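Local coordinates for protein endoglucanase, family GH5 (Zobellia galactanivorans, PDB 6GL2) that hydrolyses hemicellulose, probably including mixed-linked glucan, as a glycoside hydrolase of family 5 with a TIM-barrel fold, at residues 253-256 with 257-261; 16-19 with 20-23; 229-232 with 233-237. One frame throughout, in Å; residues are numbered along the deposited sequence. Where two conformers were deposited one is given.

Overall arrangement
All three contacts are short-range and belong to one TIM barrel. Contact 1 lies within helix 246-266, which flanks the barrel wall. Its L256 and I259 side is apolar and buried, with the buried acid E255 beside it. Contact 2 is the end of helix 14-20, where a methionine and a phenylalanine pack against the starts of barrel strands. Contact 3 is the turn into helix 232-237, in the connection that follows strand 222-227. It has the most surface character, with Y232, L236 and D237 exposed. Contacts 1 and 3 touch through E255 and F230, while contact 2 touches neither. Salt bridges mark contact 1, a Met-aromatic contact marks contact 2, and CH-pi and ring-amide stacking mark contact 3.

Contact 1: residues 253-256 with 257-261; sequences LAEL and DKIRD
E255 and K258 form a salt bridge one helical turn apart, with OE2 of E255 2.8 Å from NZ of K258. The lysine nitrogen meets that oxygen on its syn side, 18° out of the carboxylate plane. Both chains bend to reach each other. E255 turns at chi2 (72°) and K258 at chi3 (89°), which swings NZ back along the helix. The other carboxylate oxygen, OE1, is hydrogen-bonded to T205 OG1 and S228 OG. This buried acid is therefore held at both oxygens, which should help to keep it ionised. The lysine also makes a weak hydrogen bond to T205 O.

Beside the acid, the CD1 tip of I259 lies 4.2 Å from CD2 of L256, and the two aliphatic chains meet end to end on the buried side.

The backbone fixes this spacing. N of D257 bonds to O of L253 at 2.8 Å, and N of R260 bonds to O of L256 at 2.9 Å. The bonds from K258 to A254 and from I259 to E255 continue the alpha-helical pattern.

A second charge cluster, of D257, R260 and D261, lies on another side of the helix. NE of R260 is 2.9 Å from OD1 of D261. OD1 of D257 stands over a face of the guanidinium group, 3.2 Å from NH1 of R260, so charge alone links them. That same oxygen is in a salt bridge with R301.

Helix 246-266 thus fits against two elements. L253 and L256 touch helix 284-301, while L256 and I259 touch strand 271-276.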
loop_
_atom_site.group_PDB
_atom_site.type_symbol
_atom_site.label_atom_id
_atom_site.label_comp_id
_atom_site.label_asym_id
_atom_site.label_seq_id
_atom_site.Cartn_x
_atom_site.Cartn_y
_atom_site.Cartn_z
ATOM N N LEU A 253 -4.835 -18.161 9.082
ATOM C CA LEU A 253 -3.870 -17.997 10.114
ATOM C C LEU A 253 -2.509 -18.564 9.606
ATOM O O LEU A 253 -1.445 -18.031 9.958
ATOM C CB LEU A 253 -4.260 -18.694 11.423
ATOM C CG LEU A 253 -5.448 -18.128 12.143
ATOM C CD1 LEU A 253 -5.561 -18.840 13.493
ATOM C CD2 LEU A 253 -5.234 -16.607 12.362
ATOM N N ALA A 254 -2.514 -19.619 8.775
ATOM C CA ALA A 254 -1.273 -20.165 8.269
ATOM C C ALA A 254 -0.599 -19.150 7.357
ATOM O O ALA A 254 0.597 -18.994 7.343
ATOM C CB ALA A 254 -1.501 -21.461 7.490
ATOM N N GLU A 255 -1.387 -18.467 6.512
ATOM C CA GLU A 255 -0.882 -17.361 5.655
ATOM C C GLU A 255 -0.224 -16.282 6.488
ATOM O O GLU A 255 0.908 -15.857 6.227
ATOM C CB GLU A 255 -2.068 -16.844 4.801
ATOM C CG GLU A 255 -1.854 -15.534 4.052
ATOM C CD GLU A 255 -0.936 -15.661 2.894
ATOM O OE1 GLU A 255 -0.638 -14.588 2.253
ATOM O OE2 GLU A 255 -0.388 -16.787 2.551
ATOM N N LEU A 256 -0.964 -15.798 7.476
ATOM C CA LEU A 256 -0.483 -14.719 8.304
ATOM C C LEU A 256 0.768 -15.137 9.108
ATOM O O LEU A 256 1.688 -14.359 9.391
ATOM C CB LEU A 256 -1.557 -14.096 9.186
ATOM C CG LEU A 256 -2.685 -13.430 8.356
ATOM C CD1 LEU A 256 -3.811 -12.924 9.300
ATOM C CD2 LEU A 256 -2.224 -12.279 7.462
ATOM N N ASP A 257 0.787 -16.419 9.541
ATOM C CA ASP A 257 1.940 -16.976 10.310
ATOM C C ASP A 257 3.214 -17.129 9.447
ATOM O O ASP A 257 4.287 -16.907 9.907
ATOM C CB ASP A 257 1.584 -18.330 10.989
ATOM C CG ASP A 257 0.583 -18.201 12.056
ATOM O OD1 ASP A 257 0.379 -17.154 12.680
ATOM O OD2 ASP A 257 0.092 -19.297 12.511
ATOM N N LYS A 258 3.030 -17.427 8.147
ATOM C CA LYS A 258 4.111 -17.425 7.186
ATOM C C LYS A 258 4.809 -16.051 7.099
ATOM O O LYS A 258 6.005 -15.876 7.127
ATOM C CB LYS A 258 3.611 -17.885 5.819
ATOM C CG LYS A 258 4.450 -17.752 4.613
ATOM C CD LYS A 258 3.670 -18.282 3.380
ATOM C CE LYS A 258 2.762 -17.247 2.614
ATOM N NZ LYS A 258 2.001 -17.510 1.291
ATOM N N ILE A 259 3.956 -15.022 6.992
ATOM C CA ILE A 259 4.419 -13.624 6.909
ATOM C C ILE A 259 5.114 -13.231 8.228
ATOM O O ILE A 259 6.204 -12.672 8.266
ATOM C CB ILE A 259 3.207 -12.721 6.629
ATOM C CG1 ILE A 259 2.589 -13.065 5.267
ATOM C CG2 ILE A 259 3.548 -11.235 6.867
ATOM C CD1 ILE A 259 1.235 -12.414 5.066
ATOM N N ARG A 260 4.457 -13.517 9.363
ATOM C CA ARG A 260 5.050 -13.252 10.670
ATOM C C ARG A 260 6.393 -13.957 10.870
ATOM O O ARG A 260 7.403 -13.396 11.253
ATOM C CB ARG A 260 4.107 -13.665 11.830
ATOM C CG ARG A 260 4.726 -13.663 13.217
ATOM C CD ARG A 260 3.946 -14.545 14.196
ATOM N NE ARG A 260 3.944 -16.010 13.847
ATOM C CZ ARG A 260 3.104 -16.899 14.376
ATOM N NH1 ARG A 260 2.165 -16.492 15.249
ATOM N NH2 ARG A 260 3.152 -18.171 14.011
ATOM N N ASP A 261 6.351 -15.253 10.565
ATOM C CA ASP A 261 7.578 -16.070 10.791
ATOM C C ASP A 261 8.795 -15.595 10.018
ATOM O O ASP A 261 9.933 -15.561 10.513
ATOM C CB ASP A 261 7.291 -17.548 10.573
ATOM C CG ASP A 261 6.328 -18.136 11.615
ATOM O OD1 ASP A 261 6.064 -17.518 12.653
ATOM O OD2 ASP A 261 5.831 -19.280 11.322
#

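Contact 2: residues 16-19 with 20-23; sequences EFVL and DMGA
M21 donates its backbone N-H to two carbonyls, and both bonds are weak. M21 N is 3.0 Å from O of F17 and 3.2 Å from O of V18. The divided bond marks where helix 14-20 unwinds. One residue later G22 takes a positive phi (65°), and its N bonds to O of L19 at 3.1 Å. A water finishes the turn by donating to V18 O and to G22 O.

The side chain of M21 folds back over the last turn. Its SD lies 3.7 Å from CE1 of F17, an oblique Met-aromatic contact with the sulfur 4.8 Å from the centroid of the F17 ring. CG2 of V18 touches the same sulfur at 4.2 Å. With CG of F17 anti to the backbone N (chi1 -174°), ring atoms CD1 and CE1 come up to the sulfur. The close approach of the E16 and D20 carboxylates is doubtful, as E16 has two conformers.

The helix end lies under the N-terminal rim of the barrel. M21 packs on Y101, I103, I146 and C304, and F17 meets Y101 edge-to-face. M21 O bonds to T61 OG1 as the chain passes into strand 24-26.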
loop_
_atom_site.group_PDB
_atom_site.type_symbol
_atom_site.label_atom_id
_atom_site.label_comp_id
_atom_site.label_asym_id
_atom_site.label_seq_id
_atom_site.Cartn_x
_atom_site.Cartn_y
_atom_site.Cartn_z
ATOM N N GLU A 16 7.049 -0.607 16.849
ATOM C CA GLU A 16 6.148 0.224 17.594
ATOM C C GLU A 16 5.397 1.217 16.669
ATOM O O GLU A 16 4.271 1.566 16.960
ATOM C CB GLU A 16 6.896 0.924 18.708
ATOM C CG GLU A 16 6.007 1.708 19.625
ATOM C CD GLU A 16 4.832 0.927 20.255
ATOM O OE1 GLU A 16 4.997 -0.211 20.819
ATOM O OE2 GLU A 16 3.693 1.461 20.162
ATOM N N PHE A 17 6.118 1.732 15.686
ATOM C CA PHE A 17 5.464 2.604 14.669
ATOM C C PHE A 17 4.293 1.885 14.007
ATOM O O PHE A 17 3.195 2.494 13.921
ATOM C CB PHE A 17 6.538 2.985 13.732
ATOM C CG PHE A 17 6.118 4.005 12.691
ATOM C CD1 PHE A 17 5.487 3.615 11.485
ATOM C CD2 PHE A 17 6.395 5.359 12.856
ATOM C CE1 PHE A 17 5.125 4.559 10.549
ATOM C CE2 PHE A 17 6.043 6.312 11.925
ATOM C CZ PHE A 17 5.424 5.880 10.744
ATOM N N VAL A 18 4.426 0.642 13.626
ATOM C CA VAL A 18 3.375 -0.051 12.968
ATOM C C VAL A 18 2.191 -0.299 13.866
ATOM O O VAL A 18 1.068 -0.276 13.488
ATOM C CB VAL A 18 3.901 -1.333 12.234
ATOM C CG1 VAL A 18 2.805 -2.280 11.809
ATOM C CG2 VAL A 18 4.768 -0.908 11.054
ATOM N N LEU A 19 2.488 -0.623 15.166
ATOM C CA LEU A 19 1.368 -0.658 16.130
ATOM C C LEU A 19 0.620 0.680 16.170
ATOM O O LEU A 19 -0.639 0.704 16.207
ATOM C CB LEU A 19 1.825 -1.046 17.543
ATOM C CG LEU A 19 2.406 -2.456 17.646
ATOM C CD1 LEU A 19 2.853 -2.647 19.085
ATOM C CD2 LEU A 19 1.406 -3.502 17.321
ATOM N N ASP A 20 1.382 1.768 16.233
ATOM C CA ASP A 20 0.738 3.115 16.297
ATOM C C ASP A 20 -0.095 3.465 15.037
ATOM O O ASP A 20 -1.061 4.177 15.165
ATOM C CB ASP A 20 1.820 4.167 16.427
ATOM C CG ASP A 20 2.511 4.175 17.791
ATOM O OD1 ASP A 20 2.116 3.404 18.690
ATOM O OD2 ASP A 20 3.522 4.933 17.865
ATOM N N MET A 21 0.211 2.806 13.937
ATOM C CA MET A 21 -0.536 3.021 12.670
ATOM C C MET A 21 -2.005 2.474 12.826
ATOM O O MET A 21 -2.828 2.813 11.963
ATOM C CB MET A 21 0.164 2.382 11.498
ATOM C CG MET A 21 1.405 3.092 11.084
ATOM S SD MET A 21 2.324 2.206 9.802
ATOM C CE MET A 21 1.226 2.353 8.387
ATOM N N GLY A 22 -2.308 1.580 13.798
ATOM C CA GLY A 22 -3.631 1.160 13.966
ATOM C C GLY A 22 -4.130 0.367 12.736
ATOM O O GLY A 22 -3.421 -0.488 12.201
ATOM N N ALA A 23 -5.365 0.665 12.323
ATOM C CA ALA A 23 -5.954 0.084 11.141
ATOM C C ALA A 23 -6.001 1.152 10.067
ATOM O O ALA A 23 -6.153 2.364 10.361
ATOM C CB ALA A 23 -7.353 -0.412 11.406
HETATM O O HOH W 1 -1.302 -1.649 13.529
#

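Contact 3: residues 229-232 with 233-237; sequences YFPY and QFCLD
Y229 and L236 pack closely, with CD2 of L236 over one face of the tyrosine ring, 4.1 Å from the Y229 centroid. The contact is CH-pi, and the two side chains cross at about a right angle. CB of C235 fills in beside it, 4.0 Å from CB of Y229. The turn follows a cis peptide bond before P231, which occupies the N-cap position. O of P231 takes the N-H of C235 at 2.9 Å, in the carbonyl plane, and F234 N adds a weak bond to it. The next carbonyl serves two donors: Y232 O accepts from L236 N at 2.9 Å and from D237 N at 3.0 Å. The second bond widens the turn to the pi type.

Whereas C235 and F234 are buried, the outer side faces solvent and is more polar, around the exposed Y232 ring. CG of Y232 sits between the backbone N and the carbonyl carbon (chi1 75°), bringing the ring next to Q233. The Q233 amide stacks over one face, the amide plane 16° from the ring plane and its CD 3.5 Å above the Y232 plane. At the ring edge, OD2 of D237 lies 3.4 Å from CE1 of Y232, with the carboxylate steeply turned against the ring. Q233 is also near D240, a magnesium-binding residue of this protein, though this chain carries no metal there.

F234 meets W243 and H290, and P231 and C235 touch H290 of helix 284-301. F230 packs on helix 246-266. Y229 OH bonds to E275 on strand 271-276, tying the turn to the barrel wall.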
loop_
_atom_site.group_PDB
_atom_site.type_symbol
_atom_site.label_atom_id
_atom_site.label_comp_id
_atom_site.label_asym_id
_atom_site.label_seq_id
_atom_site.Cartn_x
_atom_site.Cartn_y
_atom_site.Cartn_z
ATOM N N TYR A 229 -4.908 -10.793 -0.359
ATOM C CA TYR A 229 -6.336 -10.892 -0.468
ATOM C C TYR A 229 -6.808 -12.364 -0.220
ATOM O O TYR A 229 -7.302 -13.009 -1.098
ATOM C CB TYR A 229 -6.840 -10.408 -1.771
ATOM C CG TYR A 229 -6.692 -8.899 -2.074
ATOM C CD1 TYR A 229 -5.489 -8.381 -2.527
ATOM C CD2 TYR A 229 -7.725 -8.018 -1.821
ATOM C CE1 TYR A 229 -5.390 -7.046 -2.842
ATOM C CE2 TYR A 229 -7.605 -6.669 -2.119
ATOM C CZ TYR A 229 -6.466 -6.210 -2.598
ATOM O OH TYR A 229 -6.439 -4.842 -2.920
ATOM N N PHE A 230 -6.498 -12.824 0.962
ATOM C CA PHE A 230 -6.568 -14.242 1.330
ATOM C C PHE A 230 -7.938 -14.528 1.963
ATOM O O PHE A 230 -8.318 -13.879 2.890
ATOM C CB PHE A 230 -5.471 -14.601 2.334
ATOM C CG PHE A 230 -5.278 -16.091 2.461
ATOM C CD1 PHE A 230 -6.212 -16.848 3.174
ATOM C CD2 PHE A 230 -4.334 -16.744 1.727
ATOM C CE1 PHE A 230 -6.102 -18.245 3.208
ATOM C CE2 PHE A 230 -4.204 -18.124 1.802
ATOM C CZ PHE A 230 -5.108 -18.881 2.534
ATOM N N PRO A 231 -8.668 -15.552 1.454
ATOM C CA PRO A 231 -8.320 -16.425 0.326
ATOM C C PRO A 231 -8.837 -15.884 -0.984
ATOM O O PRO A 231 -9.938 -15.349 -1.006
ATOM C CB PRO A 231 -8.997 -17.761 0.691
ATOM C CG PRO A 231 -10.248 -17.269 1.356
ATOM C CD PRO A 231 -9.861 -16.027 2.132
ATOM N N TYR A 232 -8.050 -15.940 -2.042
ATOM C CA TYR A 232 -8.411 -15.209 -3.224
ATOM C C TYR A 232 -9.718 -15.653 -3.880
ATOM O O TYR A 232 -10.348 -14.883 -4.607
ATOM C CB TYR A 232 -7.222 -15.194 -4.219
ATOM C CG TYR A 232 -7.043 -16.498 -4.916
ATOM C CD1 TYR A 232 -7.771 -16.819 -6.065
ATOM C CD2 TYR A 232 -6.172 -17.460 -4.404
ATOM C CE1 TYR A 232 -7.593 -18.048 -6.690
ATOM C CE2 TYR A 232 -5.972 -18.684 -5.053
ATOM C CZ TYR A 232 -6.704 -18.957 -6.181
ATOM O OH TYR A 232 -6.547 -20.189 -6.838
ATOM N N GLN A 233 -10.069 -16.921 -3.724
ATOM C CA GLN A 233 -11.287 -17.408 -4.325
ATOM C C GLN A 233 -12.546 -16.676 -3.794
ATOM O O GLN A 233 -13.491 -16.444 -4.521
ATOM C CB GLN A 233 -11.441 -18.880 -3.980
ATOM C CG GLN A 233 -10.383 -19.749 -4.641
ATOM C CD GLN A 233 -9.163 -19.988 -3.801
ATOM O OE1 GLN A 233 -8.838 -19.298 -2.789
ATOM N NE2 GLN A 233 -8.431 -21.066 -4.210
ATOM N N PHE A 234 -12.505 -16.346 -2.522
ATOM C CA PHE A 234 -13.519 -15.533 -1.809
ATOM C C PHE A 234 -13.290 -14.045 -2.052
ATOM O O PHE A 234 -14.223 -13.306 -2.347
ATOM C CB PHE A 234 -13.443 -15.837 -0.357
ATOM C CG PHE A 234 -14.396 -15.067 0.480
ATOM C CD1 PHE A 234 -15.728 -15.461 0.586
ATOM C CD2 PHE A 234 -14.038 -13.931 1.238
ATOM C CE1 PHE A 234 -16.648 -14.763 1.348
ATOM C CE2 PHE A 234 -14.940 -13.260 2.014
ATOM C CZ PHE A 234 -16.260 -13.651 2.070
ATOM N N CYS A 235 -12.070 -13.587 -1.976
ATOM C CA CYS A 235 -11.792 -12.157 -1.945
ATOM C C CYS A 235 -11.755 -11.465 -3.301
ATOM O O CYS A 235 -12.169 -10.315 -3.439
ATOM C CB CYS A 235 -10.523 -11.859 -1.187
ATOM S SG CYS A 235 -10.485 -12.269 0.520
ATOM N N LEU A 236 -11.165 -12.161 -4.284
ATOM C CA LEU A 236 -10.943 -11.610 -5.612
ATOM C C LEU A 236 -11.784 -12.184 -6.694
ATOM O O LEU A 236 -12.380 -11.418 -7.490
ATOM C CB LEU A 236 -9.463 -11.746 -5.988
ATOM C CG LEU A 236 -8.441 -10.984 -5.121
ATOM C CD1 LEU A 236 -7.010 -11.219 -5.570
ATOM C CD2 LEU A 236 -8.789 -9.498 -5.108
ATOM N N ASP A 237 -11.840 -13.486 -6.765
ATOM C CA ASP A 237 -12.500 -14.096 -7.931
ATOM C C ASP A 237 -14.008 -14.166 -7.826
ATOM O O ASP A 237 -14.684 -14.213 -8.868
ATOM C CB ASP A 237 -12.024 -15.524 -8.115
ATOM C CG ASP A 237 -10.613 -15.603 -8.565
ATOM O OD1 ASP A 237 -10.019 -14.521 -8.905
ATOM O OD2 ASP A 237 -10.117 -16.773 -8.573
#